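Local atomic coordinates of endo alpha-1,4 polygalactosaminidase (Neosartorya fumigata, PDB entry 6OJ1), a protein that hydrolyses internal alpha-1,4 linkages of galactosamine polymers and thereby disrupts microbial biofilms. Residues A[32-37]-A[57-62]; A[232-237]-A[242-247]; A[262-267]-A[272-277]. All blocks are in the same frame, centred on the assembly; numbering follows the deposited sequence.

Interaction 1: residues A[32-37]-A[57-62]; sequences AKWQPA and AEIYDI
W34 and I59 reach toward each other from opposite directions and meet end to edge. The I59 methyl CD1 touches the benzo edge of the indole, lying close to the ring plane, with CD1 3.6 Å from CZ2 of W34. CG1 of I59 follows in the same plane, 3.9 Å from CZ2 of W34. The isoleucine therefore abuts the rim of the indole and does not lie on its face. With CG of W34 anti to its own backbone N (chi1 171°), the ring swings out from the loop toward the strand.

P36 completes the grip on the methyl. Its CB lies 3.8 Å from CD1 of I59. The same proline also packs on W34, with its CD atom over one face of the indole. CD1 of I59 thus meets a ring edge and a proline ring together, and the contact is wholly apolar. Next to it, NE2 of Q35 gives a nearly straight hydrogen bond to the O of P36, 3.0 Å long, in the carbonyl plane and on a lone pair. NE2 also bonds to Q201.

In the (beta/alpha)-barrel, I59 opens strand 59-63, between strands 42-45 and 81-87, and packs on W42 and I83. W34 reaches I83, K81 (cation-pi) and W202, residues at or near the starts of their strands. Segment 32-37 thus lies across the N-terminal ends of the barrel strands.

Interaction 2: residues A[232-237]-A[242-247]; sequences YPKGDK and LSVTAS
P233 and K234 meet L242 and V244 in a surface contact inside one loop of the (beta/alpha)-barrel. The loop follows strand 227-231 and leads into helix 246-253. It leaves the strand through a type I beta turn from Y232 to G235, closed by a backbone hydrogen bond from N of G235 to O of Y232, 3.1 Å long. G235 has a positive phi (93°) as the chain leaves the turn.

The apolar part of the contact is built on V244. Its CG1 lies 3.6 Å from CG of P233. The same methyl lies 3.8 Å from CG of K234, and CE of K234 is close behind. CG1 stands anti to the carbonyl carbon of V244 (chi1 -63°), and this puts it against both partners. The valine meets the proline ring and the lysine chain each at about a right angle. One methyl thus serves two consecutive residues of the turn.

Beyond this methyl the K234 chain runs on extended, and its end comes nearer to the other segment. Its ammonium group gathers several partners: N240 and N267 through their side-chain OD1 atoms, and the ring of W273 by cation-pi contact. These oxygens and the indole probably help stabilise its positive charge.

On the far side of V244 the chain turns into the helix. T245 is the N-cap, and its OG1 accepts from the N of Q248. S243 points away from the turn. Its OG probably bonds to OE1 of E275, though the unusually short distance is doubtful.

The polar bond across the contact runs from NZ of K234 to O of L242, 2.9 Å long, with the donor in the carbonyl plane and a C=O...N angle of 152°.

Interaction 3: residues A[262-267]-A[272-277]; sequences STVIKN and NWVEYC
K266 curls back over V274 to reach the W273 carbonyl because its chain bends at chi2 (-71°) and again at chi3 (-65°). W273 holds CG anti to its backbone N, which lays the indole beside I265, both side chains pointing the same way. CH2 of W273 touches CG2 of I265 at 3.8 Å. The backbone of K266 and N267 meets the indole edge. The N267 side chain crosses that of W273 at about a right angle, its amide plane 25° from the ring plane. ND2 of N267 lies 3.6 Å from CB of W273, and OD1 is held by NZ of K234.

These groups belong to a beta hairpin of strand 261-266 and a short, weakly bonded strand at about 274-275. I265 and E275 form an antiparallel hydrogen-bonded pair: N of I265 to O of E275 is 3.0 Å, and N of E275 to O of I265 is 3.1 Å. V264 and Y276 lie side by side, with CG1 of V264 3.5 Å from CE1 of Y276. That same CG1 packs on CG2 of V274. A water bridges O of T263 and N of C277. SG of C277 rests against CG2 of T263 at 3.7 Å and is disulfide-bonded to C253.

NZ of K266 donates to O of W273 at 2.9 Å, from above the carbonyl plane, and makes a weak bond to O of N272. It also bonds to O of I44, O of N271 and OE1 of Q43. The buried ammonium thus has more carbonyl acceptors than N-H groups, which probably stabilises its charge while tying the hairpin to strand 42-45.

How the interactions relate
From the N terminus, interaction 1 comes first. It closes a long loop that contains strand 42-45, bringing the N-terminal segment onto strand 59-63. Interaction 2 then closes a short loop, 238-241, between strand 227-231 and helix 246-253. Interaction 3 closes the equally short hairpin turn 268-271 near the C terminus. The three follow in series; none nests in or crosses another. Interactions 2 and 3 touch: O of L242 packs against CZ2 of W273, and CE1 of Y232 against O of N267. Interaction 2 thus joins the loop after strand 227-231 to the final hairpin. Interactions 1 and 3 touch where CB of A57 meets OH of Y276, joining the barrel's first strands to its last.

Interaction 1: residues A[32-37]-A[57-62]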
# COMPACT_ATOMS: atom_id res chain seq x y z
N ALA A 32 16.65 5.12 1.94
CA ALA A 32 16.17 4.17 2.93
C ALA A 32 17.21 3.07 3.12
O ALA A 32 17.90 2.69 2.17
CB ALA A 32 14.82 3.57 2.52
N LYS A 33 17.33 2.58 4.34
CA LYS A 33 18.30 1.52 4.59
C LYS A 33 17.78 0.15 4.19
O LYS A 33 18.57 -0.70 3.75
CB LYS A 33 18.72 1.54 6.06
CG LYS A 33 19.51 2.78 6.45
CD LYS A 33 20.29 2.55 7.74
N TRP A 34 16.47 -0.10 4.31
CA TRP A 34 15.90 -1.39 3.94
C TRP A 34 15.36 -1.31 2.52
O TRP A 34 14.34 -0.66 2.25
CB TRP A 34 14.79 -1.81 4.91
CG TRP A 34 14.04 -3.02 4.41
CD1 TRP A 34 14.59 -4.18 3.94
CD2 TRP A 34 12.62 -3.19 4.34
NE1 TRP A 34 13.59 -5.06 3.57
CE2 TRP A 34 12.37 -4.47 3.81
CE3 TRP A 34 11.53 -2.38 4.68
CZ2 TRP A 34 11.09 -4.97 3.61
CZ3 TRP A 34 10.24 -2.88 4.48
CH2 TRP A 34 10.03 -4.15 3.94
N GLN A 35 16.04 -2.01 1.60
CA GLN A 35 15.57 -2.17 0.22
C GLN A 35 15.30 -3.64 -0.04
O GLN A 35 16.24 -4.39 -0.35
CB GLN A 35 16.58 -1.62 -0.78
CG GLN A 35 16.20 -1.87 -2.23
CD GLN A 35 14.87 -1.25 -2.62
OE1 GLN A 35 14.76 -0.03 -2.78
NE2 GLN A 35 13.83 -2.08 -2.77
N PRO A 36 14.06 -4.10 0.07
CA PRO A 36 13.77 -5.52 -0.19
C PRO A 36 14.10 -5.91 -1.63
O PRO A 36 14.07 -5.09 -2.55
CB PRO A 36 12.27 -5.64 0.10
CG PRO A 36 11.73 -4.22 -0.13
CD PRO A 36 12.84 -3.33 0.38
N ALA A 37 14.43 -7.19 -1.82
CA ALA A 37 14.86 -7.65 -3.13
C ALA A 37 13.65 -7.88 -4.03
O ALA A 37 12.55 -8.16 -3.57
CB ALA A 37 15.68 -8.93 -3.01
N ALA A 57 6.08 -16.12 4.43
CA ALA A 57 6.45 -14.96 3.62
C ALA A 57 7.45 -14.11 4.38
O ALA A 57 7.34 -13.96 5.60
CB ALA A 57 5.22 -14.11 3.26
N GLU A 58 8.40 -13.51 3.65
CA GLU A 58 9.43 -12.70 4.30
C GLU A 58 8.88 -11.35 4.75
O GLU A 58 9.43 -10.75 5.68
CB GLU A 58 10.61 -12.43 3.36
CG GLU A 58 11.52 -13.59 3.08
CD GLU A 58 12.72 -13.16 2.25
OE1 GLU A 58 13.41 -12.19 2.64
OE2 GLU A 58 12.95 -13.78 1.18
N ILE A 59 7.85 -10.84 4.08
CA ILE A 59 7.32 -9.51 4.35
C ILE A 59 5.83 -9.63 4.62
O ILE A 59 5.11 -10.29 3.86
CB ILE A 59 7.57 -8.55 3.17
CG1 ILE A 59 9.06 -8.27 2.98
CG2 ILE A 59 6.79 -7.26 3.38
CD1 ILE A 59 9.39 -7.54 1.67
N TYR A 60 5.37 -9.00 5.70
CA TYR A 60 3.95 -8.90 6.01
C TYR A 60 3.53 -7.44 5.95
O TYR A 60 4.15 -6.60 6.60
CB TYR A 60 3.63 -9.46 7.40
CG TYR A 60 3.41 -10.97 7.48
CD1 TYR A 60 4.40 -11.86 7.09
CD2 TYR A 60 2.22 -11.48 7.98
CE1 TYR A 60 4.20 -13.23 7.17
CE2 TYR A 60 2.02 -12.84 8.07
CZ TYR A 60 3.01 -13.71 7.66
OH TYR A 60 2.82 -15.07 7.75
N ASP A 61 2.47 -7.15 5.19
CA ASP A 61 1.88 -5.81 5.09
C ASP A 61 0.58 -5.86 5.90
O ASP A 61 -0.34 -6.62 5.55
CB ASP A 61 1.65 -5.45 3.62
CG ASP A 61 1.12 -4.04 3.41
OD1 ASP A 61 0.81 -3.33 4.39
OD2 ASP A 61 1.03 -3.64 2.23
N ILE A 62 0.52 -5.11 6.99
CA ILE A 62 -0.61 -5.17 7.92
C ILE A 62 -1.02 -3.76 8.32
O ILE A 62 -0.27 -2.79 8.16
CB ILE A 62 -0.28 -6.00 9.18
CG1 ILE A 62 0.88 -5.35 9.94
CG2 ILE A 62 0.08 -7.45 8.80
CD1 ILE A 62 1.29 -6.11 11.22

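Interaction 2: residues A[232-237]-A[242-247]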
# COMPACT_ATOMS: atom_id res chain seq x y z
N TYR A 232 -7.40 -10.23 -7.53
CA TYR A 232 -8.63 -10.56 -6.82
C TYR A 232 -9.52 -11.40 -7.73
O TYR A 232 -10.55 -10.92 -8.21
CB TYR A 232 -9.37 -9.31 -6.38
CG TYR A 232 -8.62 -8.35 -5.47
CD1 TYR A 232 -8.31 -8.70 -4.16
CD2 TYR A 232 -8.25 -7.09 -5.92
CE1 TYR A 232 -7.63 -7.81 -3.32
CE2 TYR A 232 -7.59 -6.20 -5.10
CZ TYR A 232 -7.28 -6.56 -3.80
OH TYR A 232 -6.62 -5.68 -2.97
N PRO A 233 -9.16 -12.65 -7.98
CA PRO A 233 -9.88 -13.42 -9.02
C PRO A 233 -11.31 -13.79 -8.66
O PRO A 233 -12.09 -14.08 -9.57
CB PRO A 233 -9.00 -14.67 -9.20
CG PRO A 233 -8.25 -14.79 -7.94
CD PRO A 233 -8.01 -13.39 -7.43
N LYS A 234 -11.68 -13.79 -7.37
CA LYS A 234 -13.06 -14.09 -7.00
C LYS A 234 -13.99 -12.90 -7.19
O LYS A 234 -15.21 -13.05 -7.02
CB LYS A 234 -13.14 -14.55 -5.53
CG LYS A 234 -12.27 -15.77 -5.19
CD LYS A 234 -12.30 -16.11 -3.69
CE LYS A 234 -11.10 -16.95 -3.28
NZ LYS A 234 -11.00 -17.14 -1.78
N GLY A 235 -13.47 -11.74 -7.53
CA GLY A 235 -14.32 -10.59 -7.76
C GLY A 235 -14.50 -9.75 -6.52
O GLY A 235 -13.89 -9.98 -5.47
N ASP A 236 -15.37 -8.76 -6.64
CA ASP A 236 -15.48 -7.73 -5.61
C ASP A 236 -16.57 -8.00 -4.58
O ASP A 236 -16.78 -7.16 -3.70
CB ASP A 236 -15.71 -6.37 -6.27
CG ASP A 236 -16.99 -6.31 -7.06
OD1 ASP A 236 -17.51 -7.39 -7.43
OD2 ASP A 236 -17.49 -5.19 -7.30
N LYS A 237 -17.24 -9.16 -4.63
CA LYS A 237 -18.32 -9.45 -3.70
C LYS A 237 -18.21 -10.81 -3.03
O LYS A 237 -19.08 -11.15 -2.22
CB LYS A 237 -19.68 -9.35 -4.42
N LEU A 242 -11.75 -20.60 0.10
CA LEU A 242 -11.68 -21.63 -0.93
C LEU A 242 -10.84 -21.13 -2.10
O LEU A 242 -10.53 -19.95 -2.22
CB LEU A 242 -13.09 -22.02 -1.38
CG LEU A 242 -13.86 -22.74 -0.26
CD1 LEU A 242 -15.32 -22.90 -0.62
CD2 LEU A 242 -13.22 -24.09 0.02
N SER A 243 -10.47 -22.06 -2.97
CA SER A 243 -9.47 -21.76 -3.98
C SER A 243 -10.10 -21.16 -5.24
O SER A 243 -11.31 -20.93 -5.32
CB SER A 243 -8.68 -23.02 -4.33
OG SER A 243 -7.54 -22.67 -5.09
N VAL A 244 -9.26 -20.89 -6.23
CA VAL A 244 -9.72 -20.42 -7.53
C VAL A 244 -9.34 -21.47 -8.58
O VAL A 244 -8.54 -22.37 -8.33
CB VAL A 244 -9.15 -19.05 -7.90
CG1 VAL A 244 -9.64 -18.00 -6.90
CG2 VAL A 244 -7.62 -19.10 -7.91
N THR A 245 -9.94 -21.33 -9.75
CA THR A 245 -9.63 -22.24 -10.84
C THR A 245 -8.19 -22.06 -11.30
O THR A 245 -7.55 -21.03 -11.05
CB THR A 245 -10.58 -22.01 -12.02
OG1 THR A 245 -10.07 -20.94 -12.82
CG2 THR A 245 -11.96 -21.62 -11.51
N ALA A 246 -7.68 -23.08 -11.99
CA ALA A 246 -6.34 -22.98 -12.56
C ALA A 246 -6.26 -21.85 -13.57
O ALA A 246 -5.24 -21.15 -13.66
CB ALA A 246 -5.95 -24.31 -13.20
N SER A 247 -7.34 -21.64 -14.33
CA SER A 247 -7.37 -20.58 -15.33
C SER A 247 -7.31 -19.20 -14.68
O SER A 247 -6.56 -18.33 -15.12
CB SER A 247 -8.64 -20.71 -16.18
OG SER A 247 -9.09 -19.44 -16.62

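Interaction 3: residues A[262-267]-A[272-277]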
# COMPACT_ATOMS: atom_id res chain seq x y z
N SER A 262 6.03 -9.94 -7.16
CA SER A 262 5.72 -10.72 -5.96
C SER A 262 4.21 -10.80 -5.85
O SER A 262 3.57 -9.96 -5.24
CB SER A 262 6.34 -10.07 -4.72
OG SER A 262 7.75 -10.05 -4.85
N THR A 263 3.63 -11.84 -6.45
CA THR A 263 2.19 -11.91 -6.58
C THR A 263 1.57 -12.62 -5.38
O THR A 263 2.09 -13.64 -4.91
CB THR A 263 1.81 -12.63 -7.88
OG1 THR A 263 2.32 -11.90 -9.00
CG2 THR A 263 0.29 -12.75 -8.00
N VAL A 264 0.47 -12.05 -4.88
CA VAL A 264 -0.45 -12.76 -4.00
C VAL A 264 -1.83 -12.77 -4.63
O VAL A 264 -2.26 -11.79 -5.24
CB VAL A 264 -0.52 -12.15 -2.58
CG1 VAL A 264 0.73 -12.48 -1.80
CG2 VAL A 264 -0.76 -10.62 -2.66
N ILE A 265 -2.53 -13.89 -4.49
CA ILE A 265 -3.94 -14.00 -4.83
C ILE A 265 -4.72 -13.86 -3.53
O ILE A 265 -4.47 -14.59 -2.57
CB ILE A 265 -4.23 -15.33 -5.53
CG1 ILE A 265 -3.50 -15.36 -6.88
CG2 ILE A 265 -5.71 -15.55 -5.71
CD1 ILE A 265 -3.25 -16.74 -7.40
N LYS A 266 -5.65 -12.89 -3.49
CA LYS A 266 -6.31 -12.52 -2.23
C LYS A 266 -7.81 -12.40 -2.44
O LYS A 266 -8.29 -12.21 -3.56
CB LYS A 266 -5.76 -11.18 -1.67
CG LYS A 266 -4.27 -11.15 -1.39
CD LYS A 266 -3.95 -12.02 -0.17
CE LYS A 266 -4.57 -11.44 1.11
NZ LYS A 266 -4.10 -12.26 2.29
N ASN A 267 -8.55 -12.48 -1.33
CA ASN A 267 -9.91 -11.95 -1.30
C ASN A 267 -9.88 -10.42 -1.36
O ASN A 267 -8.94 -9.78 -0.89
CB ASN A 267 -10.62 -12.36 -0.01
CG ASN A 267 -10.86 -13.84 0.07
OD1 ASN A 267 -11.31 -14.46 -0.88
ND2 ASN A 267 -10.58 -14.41 1.24
N ASN A 272 -7.00 -13.03 5.92
CA ASN A 272 -5.80 -13.87 5.95
C ASN A 272 -5.61 -14.65 4.65
O ASN A 272 -4.46 -14.87 4.22
CB ASN A 272 -5.85 -14.87 7.12
CG ASN A 272 -5.42 -14.26 8.47
OD1 ASN A 272 -4.49 -13.46 8.54
ND2 ASN A 272 -6.08 -14.70 9.55
N TRP A 273 -6.69 -15.14 4.04
CA TRP A 273 -6.56 -16.14 2.98
C TRP A 273 -5.64 -15.65 1.87
O TRP A 273 -5.73 -14.50 1.44
CB TRP A 273 -7.93 -16.48 2.38
CG TRP A 273 -7.82 -17.44 1.24
CD1 TRP A 273 -7.73 -18.80 1.33
CD2 TRP A 273 -7.78 -17.12 -0.15
NE1 TRP A 273 -7.65 -19.35 0.07
CE2 TRP A 273 -7.67 -18.33 -0.85
CE3 TRP A 273 -7.81 -15.92 -0.87
CZ2 TRP A 273 -7.61 -18.39 -2.24
CZ3 TRP A 273 -7.76 -15.97 -2.25
CH2 TRP A 273 -7.65 -17.20 -2.92
N VAL A 274 -4.77 -16.54 1.39
CA VAL A 274 -3.85 -16.17 0.31
C VAL A 274 -3.45 -17.43 -0.44
O VAL A 274 -3.33 -18.51 0.13
CB VAL A 274 -2.60 -15.41 0.85
CG1 VAL A 274 -1.85 -16.25 1.87
CG2 VAL A 274 -1.67 -14.98 -0.27
N GLU A 275 -3.25 -17.28 -1.75
CA GLU A 275 -2.59 -18.31 -2.55
C GLU A 275 -1.42 -17.68 -3.28
O GLU A 275 -1.41 -16.48 -3.56
CB GLU A 275 -3.54 -18.97 -3.55
CG GLU A 275 -4.46 -19.99 -2.90
CD GLU A 275 -5.24 -20.81 -3.91
OE1 GLU A 275 -6.13 -21.57 -3.47
OE2 GLU A 275 -4.97 -20.70 -5.13
N TYR A 276 -0.42 -18.51 -3.57
CA TYR A 276 0.76 -18.06 -4.30
C TYR A 276 0.84 -18.76 -5.64
O TYR A 276 0.28 -19.84 -5.84
CB TYR A 276 2.04 -18.31 -3.48
CG TYR A 276 2.06 -17.45 -2.25
CD1 TYR A 276 2.60 -16.16 -2.29
CD2 TYR A 276 1.51 -17.90 -1.07
CE1 TYR A 276 2.60 -15.36 -1.16
CE2 TYR A 276 1.49 -17.11 0.06
CZ TYR A 276 2.03 -15.84 0.02
OH TYR A 276 2.04 -15.06 1.15
N CYS A 277 1.54 -18.12 -6.57
CA CYS A 277 1.71 -18.68 -7.91
C CYS A 277 2.58 -19.92 -7.85
O CYS A 277 3.55 -19.97 -7.10
CB CYS A 277 2.31 -17.63 -8.85
SG CYS A 277 1.29 -16.16 -9.00
OXT CYS A 277 2.32 -20.90 -8.54
O HOH W 1 3.29 -15.75 -6.09
O HOH W 2 -7.58 -12.68 1.37